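Local coordinates for VP5 (Halorubrum pleomorphic virus 2, PDB 6QGI), which probably mediates fusion of the viral envelope with the membrane of the archaeal host cell, at residues D76-A81 with S247-N252; A80-L85 with G260-S265; S104-V109 with T237-V242; D463-H468 with E483-E488; W18-F23 with I291-P296. All blocks are in the same frame, centred on the assembly; numbering follows the deposited sequence.

Contact 1: residues D76-A81 with S247-N252; sequences DAKIAA and STWVSN
The first torsions of Lys-78 and Trp-249 lay an aliphatic chain across an indole. On Lys-78, CG stands opposite the carbonyl carbon (chi1 -75°) and every later torsion is extended, giving a straight rod. Trp-249 has CG opposite its backbone N (chi1 -172°), which swings the ring off helix 225-253 toward helix 66-86. Lys-78 CG lies 3.7 Å above the plane of the Trp-249 ring, over its centre, and Lys-78 CE reaches the five-membered ring in a CH-pi contact, 3.6 Å from its centroid. Ala-81 touches the six-membered ring, with Ala-81 CB 3.7 Å from Trp-249 CZ3. Between these short segments the helix axes come no closer than 11.1 Å and run at 34° to each other, a distance spanned by Lys-78 and Trp-249. Helix 91-133 lies against both helices. The polar ends meet a common loop: Lys-78 NZ bonds to Thr-469 O, Asn-472 O and His-468 ND1, and Trp-249 NE1 also donates to Asn-472 O. A buried ammonium is thus gripped by three acceptors while its methylenes stay on the indole, and the acceptors probably help to pay for burying the charge.

Contact 2: residues A80-L85 with G260-S265; sequences AAIEEL and GEIEVS
Ile-82 presents both of its branches to the loop 260-265. With chi1 at -68°, CG2 is opposite the backbone N and CG1 lies beside it. Val-264 (chi1 -73°) holds its CG2 between its own backbone N and carbonyl carbon, and this is the methyl that meets Ile-82: Val-264 CG2 is 3.8 Å from Ile-82 CG2 and 3.9 Å from Ile-82 CD1. The same Ile-82 CG2 rests 3.5 Å from Ile-262 O, and Ile-82 CD1 reaches Ile-262 CG2 at 4.1 Å. Both loop side chains cross that of Ile-82 at about a right angle. In the fold, this loop joins helix 225-253 to helix 270-279 and passes the C-terminal end of helix 66-86, where Asn-86 bonds to Gly-260 N and Ile-262 O. Trp-479 of helix 476-496 touches Ile-82, Ile-262 and Val-264. At the exposed margin, Glu-83 bends at its second torsion (chi2 -91°), bringing its carboxylate over to Ser-265. The serine hydroxyl donates to it, Ser-265 OG to Glu-83 OE2 at 2.9 Å, arriving from above the carboxylate plane. Both residues also touch a crystal neighbour, which may influence this outer bond.

Contact 3: residues S104-V109 with T237-V242; sequences SYLTTV and TVLQNV
No flat group enters the contact between Leu-106 and its partners Val-238 and Leu-239, which is made by branched aliphatic side chains. The aromatic ring of these segments, Tyr-105, is turned instead toward helix 66-86, where Val-69 and Thr-72 touch it, and its hydroxyl bonds to Ala-19 O. Leu-106 is the residue of helix 91-133 that reaches across. Its CG stands opposite the carbonyl carbon (chi1 -66°). The CD1 atoms of Leu-106 and Leu-239 are modelled too close to be trusted, and the detailed fit there remains doubtful; in outline, the two side chains slide past each other in opposite directions. Leu-239 has CG opposite its backbone N (chi1 175°), and the end of its side chain lies nearer to the neighbouring helix than the start of the side chain would suggest. The second branch of Leu-106 turns to Val-238, with Leu-106 CD2 4.3 Å from Val-238 CG1, a looser apolar touch.

The contact belongs to the long helical bundle in which helices 66-86, 91-133 and 225-253 lie together. Val-69 of helix 66-86 also touches Leu-106, so all three helices meet around this leucine. Val-102, Asn-103 and Gln-110 of the Leu-106 helix also touch Leu-239, as does Ala-172 from the loop after strand 167-170. On the side turned away from helix 225-253, Thr-108 OG1 donates to Ser-104 O at 3.1 Å, one helical turn back along the same helix.

Contact 4: residues D463-H468 with E483-E488; sequences DSSEPH and EQQNKE
The loop leading from strand 443-450 into helix 476-496 doubles back on the helix it precedes, and Ser-465 and Gln-485 fasten the two by a side-chain hydrogen bond. Ser-465 OG donates to Gln-485 OE1 at 2.8 Å. The hydroxyl approaches at 136° to the C=O bond and is tilted 24° from the plane of the amide, so it meets the oxygen obliquely. Gln-485 points from the helix toward the loop with its chain extended beyond CG, but its last torsion (chi3 -4°) turns OE1 back to the side of its own CB. As a result the serine hydroxyl sits close to both the amide oxygen and the CB of Gln-485, with Ser-465 OG 3.5 Å from Gln-485 CB. The methylene follows: Ser-465 CB lies 3.3 Å from Gln-485 OE1. The buried serine is held through its backbone as well, since Ser-465 N bonds to Asn-294 OD1, the side chain of a residue just beyond the end of helix 285-292. A single loop residue is therefore anchored to two separate elements, by its amide to one and by its hydroxyl to the other. Asp-463 makes backbone hydrogen bonds with Val-297 at the start of strand 297-299. The loop thus joins helix 476-496 to the end of helix 285-292 and, through Asp-463, to strand 297-299, while Asn-486 packs on Pro-270 and Arg-273 of helix 270-279.

Contact 5: residues W18-F23 with I291-P296; sequences WALREF and IALNVP
Leu-20 and Leu-293 meet branch to branch, their side chains set at a slant to each other. Both have CG opposite the carbonyl carbon (chi1 -71° and -77°), which brings their branched ends together: Leu-20 CD2 lies 3.8 Å and Leu-20 CD1 4.0 Å from Leu-293 CG. Leu-20 CD1 also goes to Ala-292 CB at 3.7 Å, and Ala-19 CB adds a looser touch, 4.1 Å from Leu-293 CD2. Leu-293 itself is placed by the end of helix 285-292. There Asn-294, with positive phi (51°), is the C-prime residue of a Schellman motif: Val-295 N pairs with Leu-290 O, and Asn-294 N bonds to Ile-291 O at 2.9 Å. The segment 18-23 is fixed by its own polar partners: Leu-20 O accepts from Arg-271 NE, and Arg-21 forms a salt bridge with Asp-289 on helix 285-292. Val-69 of helix 66-86 packs on both Ala-19 and Leu-293, and Ala-274 of helix 270-279 lies on Ala-292. Across the two segments the contact is wholly apolar and buried. Its attraction therefore rests on shape and exclusion of water, whereas the directional bonds lie in the helix end itself and in polar partners around the two segments.

How the contacts relate
Contacts 1, 2 and 3 lie in the helical part of the chain. Contacts 1 and 2 share helix 66-86 and have centres 10 Å apart; contacts 1 and 3 share helix 225-253, with centres 14 Å apart. Along the chain, contact 5 encloses all three, and contact 4 follows in series. Contact 5 is the most central, about 12 Å from the centre of the chain. Its centre is 13 Å from those of both contact 3 and contact 4, and it touches each of them. Contact 4 also touches contact 1. The loop before helix 476-496 thus ties helix 66-86 to the end of helix 285-292, and probably helps to link the helices with the strand-rich part of this probable fusion protein.

Contact 1: residues D76-A81 with S247-N252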
# COMPACT_ATOMS: atom_id res chain seq x y z
N ASP A 76 -18.06 -13.73 7.48
CA ASP A 76 -18.10 -15.05 6.82
C ASP A 76 -18.36 -16.18 7.80
O ASP A 76 -19.06 -17.13 7.46
CB ASP A 76 -16.79 -15.32 6.07
CG ASP A 76 -16.55 -14.50 4.82
OD1 ASP A 76 -17.51 -13.85 4.34
OD2 ASP A 76 -15.42 -14.53 4.30
N ALA A 77 -17.76 -16.10 9.00
CA ALA A 77 -17.89 -17.09 10.07
C ALA A 77 -19.31 -17.10 10.62
O ALA A 77 -19.89 -18.18 10.77
CB ALA A 77 -16.90 -16.79 11.18
N LYS A 78 -19.88 -15.91 10.91
CA LYS A 78 -21.24 -15.76 11.44
C LYS A 78 -22.28 -16.22 10.42
O LYS A 78 -23.19 -16.95 10.81
CB LYS A 78 -21.52 -14.33 11.91
CG LYS A 78 -20.85 -14.00 13.24
CD LYS A 78 -21.10 -12.58 13.71
CE LYS A 78 -20.22 -12.27 14.89
NZ LYS A 78 -20.45 -10.89 15.37
N ILE A 79 -22.12 -15.85 9.12
CA ILE A 79 -23.05 -16.23 8.04
C ILE A 79 -23.12 -17.77 7.95
O ILE A 79 -24.23 -18.32 8.00
CB ILE A 79 -22.70 -15.57 6.67
CG1 ILE A 79 -23.10 -14.08 6.71
CG2 ILE A 79 -23.39 -16.28 5.49
CD1 ILE A 79 -22.42 -13.23 5.70
N ALA A 80 -21.96 -18.45 7.88
CA ALA A 80 -21.86 -19.91 7.82
C ALA A 80 -22.45 -20.57 9.07
O ALA A 80 -23.08 -21.62 8.96
CB ALA A 80 -20.41 -20.33 7.65
N ALA A 81 -22.26 -19.94 10.25
CA ALA A 81 -22.81 -20.42 11.51
C ALA A 81 -24.34 -20.28 11.51
O ALA A 81 -25.01 -21.16 12.04
CB ALA A 81 -22.21 -19.65 12.68
N SER A 247 -16.26 -19.11 18.85
CA SER A 247 -16.60 -20.21 19.76
C SER A 247 -17.49 -19.70 20.90
O SER A 247 -18.35 -20.44 21.39
CB SER A 247 -15.35 -20.87 20.32
OG SER A 247 -15.68 -22.06 21.03
N THR A 248 -17.28 -18.43 21.30
CA THR A 248 -18.06 -17.73 22.32
C THR A 248 -19.38 -17.28 21.68
O THR A 248 -20.44 -17.47 22.27
CB THR A 248 -17.24 -16.57 22.93
OG1 THR A 248 -16.02 -17.10 23.47
CG2 THR A 248 -17.99 -15.81 24.01
N TRP A 249 -19.32 -16.71 20.45
CA TRP A 249 -20.47 -16.22 19.69
C TRP A 249 -21.49 -17.34 19.44
O TRP A 249 -22.67 -17.12 19.65
CB TRP A 249 -20.04 -15.58 18.36
CG TRP A 249 -21.16 -14.90 17.64
CD1 TRP A 249 -21.58 -13.61 17.82
CD2 TRP A 249 -22.04 -15.47 16.66
NE1 TRP A 249 -22.68 -13.36 17.03
CE2 TRP A 249 -22.96 -14.47 16.29
CE3 TRP A 249 -22.13 -16.74 16.06
CZ2 TRP A 249 -23.97 -14.70 15.34
CZ3 TRP A 249 -23.12 -16.96 15.12
CH2 TRP A 249 -24.03 -15.95 14.77
N VAL A 250 -21.02 -18.54 19.03
CA VAL A 250 -21.84 -19.72 18.77
C VAL A 250 -22.54 -20.15 20.08
O VAL A 250 -23.75 -20.36 20.06
CB VAL A 250 -21.03 -20.88 18.12
CG1 VAL A 250 -21.84 -22.17 18.05
CG2 VAL A 250 -20.54 -20.50 16.73
N SER A 251 -21.80 -20.20 21.20
CA SER A 251 -22.33 -20.58 22.52
C SER A 251 -23.41 -19.61 23.03
O SER A 251 -24.34 -20.05 23.70
CB SER A 251 -21.20 -20.66 23.55
OG SER A 251 -20.36 -21.77 23.28
N ASN A 252 -23.29 -18.31 22.70
CA ASN A 252 -24.25 -17.29 23.14
C ASN A 252 -25.51 -17.25 22.25
O ASN A 252 -26.58 -16.85 22.72
CB ASN A 252 -23.60 -15.90 23.16
CG ASN A 252 -22.35 -15.76 24.01
OD1 ASN A 252 -22.00 -16.63 24.83
ND2 ASN A 252 -21.64 -14.65 23.83

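Contact 2: residues A80-L85 with G260-S265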
# COMPACT_ATOMS: atom_id res chain seq x y z
N ALA A 80 -21.96 -18.45 7.88
CA ALA A 80 -21.86 -19.91 7.82
C ALA A 80 -22.45 -20.57 9.07
O ALA A 80 -23.08 -21.62 8.96
CB ALA A 80 -20.41 -20.33 7.65
N ALA A 81 -22.26 -19.94 10.25
CA ALA A 81 -22.81 -20.42 11.51
C ALA A 81 -24.34 -20.28 11.51
O ALA A 81 -25.01 -21.16 12.04
CB ALA A 81 -22.21 -19.65 12.68
N ILE A 82 -24.88 -19.19 10.90
CA ILE A 82 -26.32 -18.93 10.81
C ILE A 82 -26.98 -19.95 9.86
O ILE A 82 -28.09 -20.40 10.14
CB ILE A 82 -26.63 -17.44 10.42
CG1 ILE A 82 -26.24 -16.47 11.57
CG2 ILE A 82 -28.12 -17.23 10.06
CD1 ILE A 82 -25.93 -15.01 11.15
N GLU A 83 -26.28 -20.33 8.76
CA GLU A 83 -26.77 -21.31 7.78
C GLU A 83 -27.00 -22.66 8.44
O GLU A 83 -28.07 -23.24 8.28
CB GLU A 83 -25.79 -21.47 6.59
CG GLU A 83 -25.56 -20.20 5.77
CD GLU A 83 -26.44 -19.94 4.57
OE1 GLU A 83 -25.99 -19.23 3.65
OE2 GLU A 83 -27.60 -20.44 4.55
N GLU A 84 -26.01 -23.14 9.21
CA GLU A 84 -26.05 -24.41 9.95
C GLU A 84 -27.10 -24.35 11.06
O GLU A 84 -27.78 -25.34 11.31
CB GLU A 84 -24.67 -24.74 10.52
CG GLU A 84 -23.70 -25.21 9.45
CD GLU A 84 -23.30 -26.68 9.48
OE1 GLU A 84 -24.11 -27.52 9.91
OE2 GLU A 84 -22.17 -26.99 9.03
N LEU A 85 -27.24 -23.17 11.69
CA LEU A 85 -28.21 -22.90 12.75
C LEU A 85 -29.64 -22.98 12.21
O LEU A 85 -30.49 -23.62 12.83
CB LEU A 85 -27.93 -21.51 13.35
CG LEU A 85 -28.87 -21.00 14.43
CD1 LEU A 85 -28.74 -21.81 15.69
CD2 LEU A 85 -28.58 -19.56 14.74
N GLY A 260 -34.64 -19.25 11.30
CA GLY A 260 -35.48 -18.30 10.57
C GLY A 260 -35.44 -16.89 11.13
O GLY A 260 -35.91 -15.97 10.46
N GLU A 261 -34.87 -16.72 12.35
CA GLU A 261 -34.74 -15.41 13.02
C GLU A 261 -33.85 -14.49 12.18
O GLU A 261 -34.23 -13.34 11.93
CB GLU A 261 -34.17 -15.57 14.44
CG GLU A 261 -34.62 -14.50 15.42
CD GLU A 261 -34.29 -14.77 16.88
OE1 GLU A 261 -34.45 -15.93 17.33
OE2 GLU A 261 -33.91 -13.81 17.58
N ILE A 262 -32.70 -15.01 11.70
CA ILE A 262 -31.76 -14.29 10.84
C ILE A 262 -31.66 -15.04 9.49
O ILE A 262 -31.42 -16.25 9.47
CB ILE A 262 -30.35 -14.08 11.48
CG1 ILE A 262 -30.41 -13.64 12.96
CG2 ILE A 262 -29.52 -13.10 10.64
CD1 ILE A 262 -29.09 -13.88 13.74
N GLU A 263 -31.85 -14.30 8.38
CA GLU A 263 -31.74 -14.82 7.02
C GLU A 263 -30.68 -14.02 6.27
O GLU A 263 -30.92 -12.88 5.87
CB GLU A 263 -33.10 -14.80 6.30
CG GLU A 263 -34.09 -15.85 6.80
CD GLU A 263 -33.73 -17.31 6.63
OE1 GLU A 263 -32.94 -17.64 5.71
OE2 GLU A 263 -34.25 -18.14 7.41
N VAL A 264 -29.48 -14.62 6.13
CA VAL A 264 -28.33 -13.96 5.50
C VAL A 264 -27.76 -14.79 4.32
O VAL A 264 -26.62 -14.56 3.90
CB VAL A 264 -27.22 -13.63 6.54
CG1 VAL A 264 -27.64 -12.46 7.43
CG2 VAL A 264 -26.82 -14.85 7.38
N SER A 265 -28.57 -15.70 3.76
CA SER A 265 -28.19 -16.53 2.61
C SER A 265 -28.17 -15.69 1.33
O SER A 265 -27.32 -15.90 0.47
CB SER A 265 -29.15 -17.70 2.46
OG SER A 265 -29.40 -18.34 3.70

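Contact 3: residues S104-V109 with T237-V242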
# COMPACT_ATOMS: atom_id res chain seq x y z
N SER A 104 -10.28 -20.63 6.27
CA SER A 104 -10.23 -20.55 4.81
C SER A 104 -9.87 -19.14 4.35
O SER A 104 -9.02 -18.97 3.47
CB SER A 104 -11.58 -20.96 4.21
OG SER A 104 -11.49 -21.13 2.80
N TYR A 105 -10.50 -18.12 4.95
CA TYR A 105 -10.27 -16.72 4.64
C TYR A 105 -8.89 -16.26 5.14
O TYR A 105 -8.17 -15.59 4.39
CB TYR A 105 -11.41 -15.84 5.20
CG TYR A 105 -11.07 -14.36 5.29
CD1 TYR A 105 -10.74 -13.63 4.15
CD2 TYR A 105 -11.07 -13.70 6.51
CE1 TYR A 105 -10.41 -12.28 4.23
CE2 TYR A 105 -10.75 -12.35 6.60
CZ TYR A 105 -10.41 -11.65 5.46
OH TYR A 105 -10.12 -10.31 5.56
N LEU A 106 -8.51 -16.63 6.38
CA LEU A 106 -7.22 -16.23 6.95
C LEU A 106 -6.05 -16.96 6.27
O LEU A 106 -4.96 -16.41 6.27
CB LEU A 106 -7.17 -16.36 8.48
CG LEU A 106 -8.12 -15.37 9.20
CD1 LEU A 106 -8.26 -15.66 10.62
CD2 LEU A 106 -7.66 -13.95 9.07
N THR A 107 -6.29 -18.13 5.63
CA THR A 107 -5.25 -18.84 4.86
C THR A 107 -4.94 -18.00 3.62
O THR A 107 -3.77 -17.82 3.31
CB THR A 107 -5.69 -20.28 4.54
OG1 THR A 107 -5.62 -21.02 5.75
CG2 THR A 107 -4.79 -20.98 3.51
N THR A 108 -5.98 -17.44 2.96
CA THR A 108 -5.85 -16.60 1.77
C THR A 108 -5.12 -15.30 2.13
O THR A 108 -4.37 -14.80 1.30
CB THR A 108 -7.23 -16.34 1.15
OG1 THR A 108 -7.88 -17.59 0.92
CG2 THR A 108 -7.16 -15.58 -0.16
N VAL A 109 -5.29 -14.78 3.36
CA VAL A 109 -4.62 -13.57 3.82
C VAL A 109 -3.15 -13.91 4.12
O VAL A 109 -2.27 -13.23 3.60
CB VAL A 109 -5.33 -12.88 5.02
CG1 VAL A 109 -4.54 -11.68 5.54
CG2 VAL A 109 -6.75 -12.45 4.64
N THR A 237 -2.75 -12.78 15.95
CA THR A 237 -3.60 -12.37 17.07
C THR A 237 -5.07 -12.40 16.59
O THR A 237 -5.92 -12.94 17.30
CB THR A 237 -3.16 -11.00 17.62
OG1 THR A 237 -1.82 -11.10 18.10
CG2 THR A 237 -4.06 -10.49 18.74
N VAL A 238 -5.32 -11.87 15.37
CA VAL A 238 -6.64 -11.81 14.74
C VAL A 238 -7.20 -13.24 14.57
O VAL A 238 -8.33 -13.49 14.96
CB VAL A 238 -6.60 -11.01 13.40
CG1 VAL A 238 -7.79 -11.33 12.49
CG2 VAL A 238 -6.53 -9.51 13.66
N LEU A 239 -6.38 -14.17 14.04
CA LEU A 239 -6.76 -15.57 13.81
C LEU A 239 -7.16 -16.26 15.11
O LEU A 239 -8.16 -16.97 15.13
CB LEU A 239 -5.63 -16.33 13.10
CG LEU A 239 -5.79 -17.85 12.88
CD1 LEU A 239 -6.95 -18.16 11.96
CD2 LEU A 239 -4.53 -18.45 12.33
N GLN A 240 -6.40 -16.03 16.19
CA GLN A 240 -6.65 -16.62 17.50
C GLN A 240 -7.89 -16.00 18.17
O GLN A 240 -8.68 -16.73 18.76
CB GLN A 240 -5.42 -16.47 18.42
CG GLN A 240 -4.18 -17.26 17.96
CD GLN A 240 -4.38 -18.75 17.82
OE1 GLN A 240 -5.00 -19.42 18.67
NE2 GLN A 240 -3.86 -19.32 16.74
N ASN A 241 -8.05 -14.66 18.05
CA ASN A 241 -9.17 -13.92 18.64
C ASN A 241 -10.50 -14.22 17.94
O ASN A 241 -11.52 -14.30 18.62
CB ASN A 241 -8.91 -12.40 18.62
CG ASN A 241 -7.85 -11.91 19.59
OD1 ASN A 241 -7.30 -12.66 20.41
ND2 ASN A 241 -7.53 -10.63 19.50
N VAL A 242 -10.50 -14.38 16.60
CA VAL A 242 -11.73 -14.68 15.85
C VAL A 242 -12.15 -16.14 16.15
O VAL A 242 -13.34 -16.38 16.32
CB VAL A 242 -11.65 -14.38 14.33
CG1 VAL A 242 -12.97 -14.70 13.62
CG2 VAL A 242 -11.31 -12.91 14.09

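Contact 4: residues D463-H468 with E483-E488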
# COMPACT_ATOMS: atom_id res chain seq x y z
N ASP A 463 -17.54 7.46 8.45
CA ASP A 463 -18.55 6.42 8.59
C ASP A 463 -17.96 5.03 8.36
O ASP A 463 -17.13 4.82 7.47
CB ASP A 463 -19.71 6.64 7.60
CG ASP A 463 -20.66 7.78 7.92
OD1 ASP A 463 -20.93 8.01 9.13
OD2 ASP A 463 -21.16 8.42 6.97
N SER A 464 -18.43 4.08 9.17
CA SER A 464 -18.10 2.67 9.11
C SER A 464 -19.25 1.88 9.73
O SER A 464 -20.01 2.43 10.52
CB SER A 464 -16.77 2.37 9.81
OG SER A 464 -16.87 2.35 11.23
N SER A 465 -19.38 0.61 9.35
CA SER A 465 -20.38 -0.29 9.93
C SER A 465 -19.90 -0.72 11.30
O SER A 465 -18.70 -0.67 11.57
CB SER A 465 -20.62 -1.49 9.02
OG SER A 465 -21.15 -1.10 7.77
N GLU A 466 -20.83 -1.12 12.18
CA GLU A 466 -20.50 -1.57 13.53
C GLU A 466 -19.53 -2.76 13.45
O GLU A 466 -19.79 -3.70 12.70
CB GLU A 466 -21.77 -1.95 14.29
CG GLU A 466 -21.54 -2.24 15.76
CD GLU A 466 -22.80 -2.49 16.57
OE1 GLU A 466 -23.70 -1.61 16.56
OE2 GLU A 466 -22.88 -3.55 17.22
N PRO A 467 -18.37 -2.72 14.11
CA PRO A 467 -17.43 -3.84 14.00
C PRO A 467 -17.96 -5.06 14.74
O PRO A 467 -18.75 -4.90 15.66
CB PRO A 467 -16.15 -3.29 14.64
CG PRO A 467 -16.38 -1.81 14.79
CD PRO A 467 -17.84 -1.69 15.02
N HIS A 468 -17.57 -6.25 14.31
CA HIS A 468 -18.01 -7.50 14.91
C HIS A 468 -17.31 -7.78 16.23
O HIS A 468 -16.15 -7.42 16.43
CB HIS A 468 -17.76 -8.67 13.96
CG HIS A 468 -18.71 -8.75 12.82
ND1 HIS A 468 -19.88 -9.49 12.91
CD2 HIS A 468 -18.60 -8.27 11.57
CE1 HIS A 468 -20.45 -9.39 11.72
NE2 HIS A 468 -19.73 -8.66 10.89
N GLU A 483 -25.28 -4.61 5.21
CA GLU A 483 -25.56 -4.74 3.79
C GLU A 483 -25.88 -3.39 3.15
O GLU A 483 -25.36 -3.10 2.07
CB GLU A 483 -26.73 -5.71 3.58
CG GLU A 483 -27.08 -6.00 2.13
CD GLU A 483 -28.34 -6.84 1.94
OE1 GLU A 483 -28.21 -8.04 1.61
OE2 GLU A 483 -29.45 -6.29 2.12
N GLN A 484 -26.74 -2.58 3.80
CA GLN A 484 -27.17 -1.29 3.28
C GLN A 484 -26.06 -0.25 3.34
O GLN A 484 -25.85 0.44 2.34
CB GLN A 484 -28.44 -0.78 3.99
CG GLN A 484 -29.19 0.35 3.24
CD GLN A 484 -29.42 0.10 1.76
OE1 GLN A 484 -29.03 0.90 0.91
NE2 GLN A 484 -30.08 -1.00 1.43
N GLN A 485 -25.34 -0.14 4.49
CA GLN A 485 -24.23 0.82 4.67
C GLN A 485 -23.13 0.59 3.64
O GLN A 485 -22.53 1.56 3.15
CB GLN A 485 -23.64 0.74 6.08
CG GLN A 485 -24.45 1.51 7.12
CD GLN A 485 -24.23 1.01 8.54
OE1 GLN A 485 -23.53 0.03 8.79
NE2 GLN A 485 -24.85 1.69 9.50
N ASN A 486 -22.87 -0.68 3.29
CA ASN A 486 -21.87 -1.07 2.30
C ASN A 486 -22.32 -0.68 0.90
O ASN A 486 -21.53 -0.11 0.14
CB ASN A 486 -21.59 -2.57 2.39
CG ASN A 486 -20.61 -3.08 1.36
OD1 ASN A 486 -20.97 -3.82 0.44
ND2 ASN A 486 -19.34 -2.68 1.48
N LYS A 487 -23.60 -0.97 0.56
CA LYS A 487 -24.21 -0.67 -0.73
C LYS A 487 -24.24 0.85 -1.01
O LYS A 487 -23.92 1.25 -2.13
CB LYS A 487 -25.64 -1.24 -0.79
CG LYS A 487 -26.24 -1.31 -2.19
CD LYS A 487 -27.77 -1.23 -2.15
CE LYS A 487 -28.36 -1.02 -3.52
NZ LYS A 487 -29.80 -0.64 -3.45
N GLU A 488 -24.58 1.68 0.01
CA GLU A 488 -24.66 3.13 -0.16
C GLU A 488 -23.28 3.77 -0.24
O GLU A 488 -23.15 4.78 -0.92
CB GLU A 488 -25.54 3.82 0.90
CG GLU A 488 -25.10 3.70 2.35
CD GLU A 488 -26.16 4.04 3.38
OE1 GLU A 488 -27.32 4.31 3.00
OE2 GLU A 488 -25.83 4.03 4.59

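Contact 5: residues W18-F23 with I291-P296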
# COMPACT_ATOMS: atom_id res chain seq x y z
N TRP A 18 -5.17 -8.09 -1.03
CA TRP A 18 -4.50 -9.27 -0.48
C TRP A 18 -5.09 -9.69 0.87
O TRP A 18 -4.93 -10.84 1.28
CB TRP A 18 -3.00 -9.00 -0.33
CG TRP A 18 -2.69 -7.86 0.60
CD1 TRP A 18 -2.59 -6.54 0.27
CD2 TRP A 18 -2.43 -7.95 2.00
NE1 TRP A 18 -2.34 -5.79 1.39
CE2 TRP A 18 -2.20 -6.63 2.46
CE3 TRP A 18 -2.37 -9.01 2.92
CZ2 TRP A 18 -1.92 -6.35 3.81
CZ3 TRP A 18 -2.09 -8.73 4.25
CH2 TRP A 18 -1.85 -7.42 4.68
N ALA A 19 -5.72 -8.74 1.57
CA ALA A 19 -6.37 -8.99 2.85
C ALA A 19 -7.82 -9.41 2.65
O ALA A 19 -8.48 -9.79 3.61
CB ALA A 19 -6.28 -7.75 3.72
N LEU A 20 -8.32 -9.35 1.40
CA LEU A 20 -9.70 -9.70 1.08
C LEU A 20 -9.84 -10.95 0.22
O LEU A 20 -10.76 -11.73 0.43
CB LEU A 20 -10.40 -8.52 0.39
CG LEU A 20 -10.70 -7.32 1.27
CD1 LEU A 20 -11.17 -6.18 0.44
CD2 LEU A 20 -11.75 -7.66 2.33
N ARG A 21 -8.94 -11.12 -0.77
CA ARG A 21 -8.99 -12.25 -1.71
C ARG A 21 -7.60 -12.60 -2.22
O ARG A 21 -6.65 -11.87 -1.91
CB ARG A 21 -9.91 -11.89 -2.89
CG ARG A 21 -9.32 -10.78 -3.77
CD ARG A 21 -10.34 -10.08 -4.62
NE ARG A 21 -9.80 -8.81 -5.10
CZ ARG A 21 -9.95 -7.65 -4.47
NH1 ARG A 21 -10.65 -7.58 -3.35
NH2 ARG A 21 -9.42 -6.55 -4.97
N GLU A 22 -7.48 -13.68 -3.03
CA GLU A 22 -6.22 -14.05 -3.68
C GLU A 22 -5.79 -12.88 -4.57
O GLU A 22 -6.57 -12.42 -5.40
CB GLU A 22 -6.37 -15.36 -4.46
CG GLU A 22 -5.04 -16.03 -4.77
CD GLU A 22 -5.06 -17.17 -5.77
OE1 GLU A 22 -6.13 -17.43 -6.37
OE2 GLU A 22 -4.00 -17.81 -5.96
N PHE A 23 -4.60 -12.33 -4.31
CA PHE A 23 -4.09 -11.15 -4.99
C PHE A 23 -2.94 -11.48 -5.94
O PHE A 23 -2.19 -12.43 -5.68
CB PHE A 23 -3.63 -10.12 -3.94
CG PHE A 23 -3.82 -8.66 -4.26
CD1 PHE A 23 -5.04 -8.19 -4.75
CD2 PHE A 23 -2.82 -7.73 -3.99
CE1 PHE A 23 -5.22 -6.83 -5.03
CE2 PHE A 23 -3.01 -6.37 -4.26
CZ PHE A 23 -4.21 -5.93 -4.78
N ILE A 291 -13.43 -0.05 1.78
CA ILE A 291 -14.82 -0.02 2.26
C ILE A 291 -15.17 -1.43 2.75
O ILE A 291 -15.74 -1.58 3.83
CB ILE A 291 -15.81 0.53 1.18
CG1 ILE A 291 -15.58 2.03 0.93
CG2 ILE A 291 -17.29 0.26 1.55
CD1 ILE A 291 -15.93 2.49 -0.47
N ALA A 292 -14.78 -2.46 1.97
CA ALA A 292 -15.00 -3.88 2.30
C ALA A 292 -14.27 -4.29 3.59
O ALA A 292 -14.75 -5.17 4.30
CB ALA A 292 -14.54 -4.75 1.15
N LEU A 293 -13.13 -3.63 3.89
CA LEU A 293 -12.34 -3.87 5.10
C LEU A 293 -12.84 -2.99 6.25
O LEU A 293 -12.22 -2.94 7.31
CB LEU A 293 -10.84 -3.65 4.84
CG LEU A 293 -10.13 -4.77 4.09
CD1 LEU A 293 -8.93 -4.26 3.34
CD2 LEU A 293 -9.76 -5.92 5.02
N ASN A 294 -14.00 -2.32 6.05
CA ASN A 294 -14.70 -1.48 7.01
C ASN A 294 -13.78 -0.42 7.67
O ASN A 294 -13.78 -0.24 8.90
CB ASN A 294 -15.40 -2.35 8.06
CG ASN A 294 -16.46 -1.63 8.83
OD1 ASN A 294 -17.31 -0.93 8.27
ND2 ASN A 294 -16.43 -1.80 10.15
N VAL A 295 -13.02 0.29 6.84
CA VAL A 295 -12.13 1.35 7.31
C VAL A 295 -12.96 2.64 7.32
O VAL A 295 -13.55 2.95 6.29
CB VAL A 295 -10.85 1.43 6.42
CG1 VAL A 295 -10.00 2.65 6.76
CG2 VAL A 295 -10.02 0.15 6.52
N PRO A 296 -13.09 3.37 8.47
CA PRO A 296 -13.90 4.61 8.47
C PRO A 296 -13.57 5.53 7.29
O PRO A 296 -12.40 5.75 6.99
CB PRO A 296 -13.55 5.26 9.81
CG PRO A 296 -13.16 4.13 10.68
CD PRO A 296 -12.50 3.11 9.80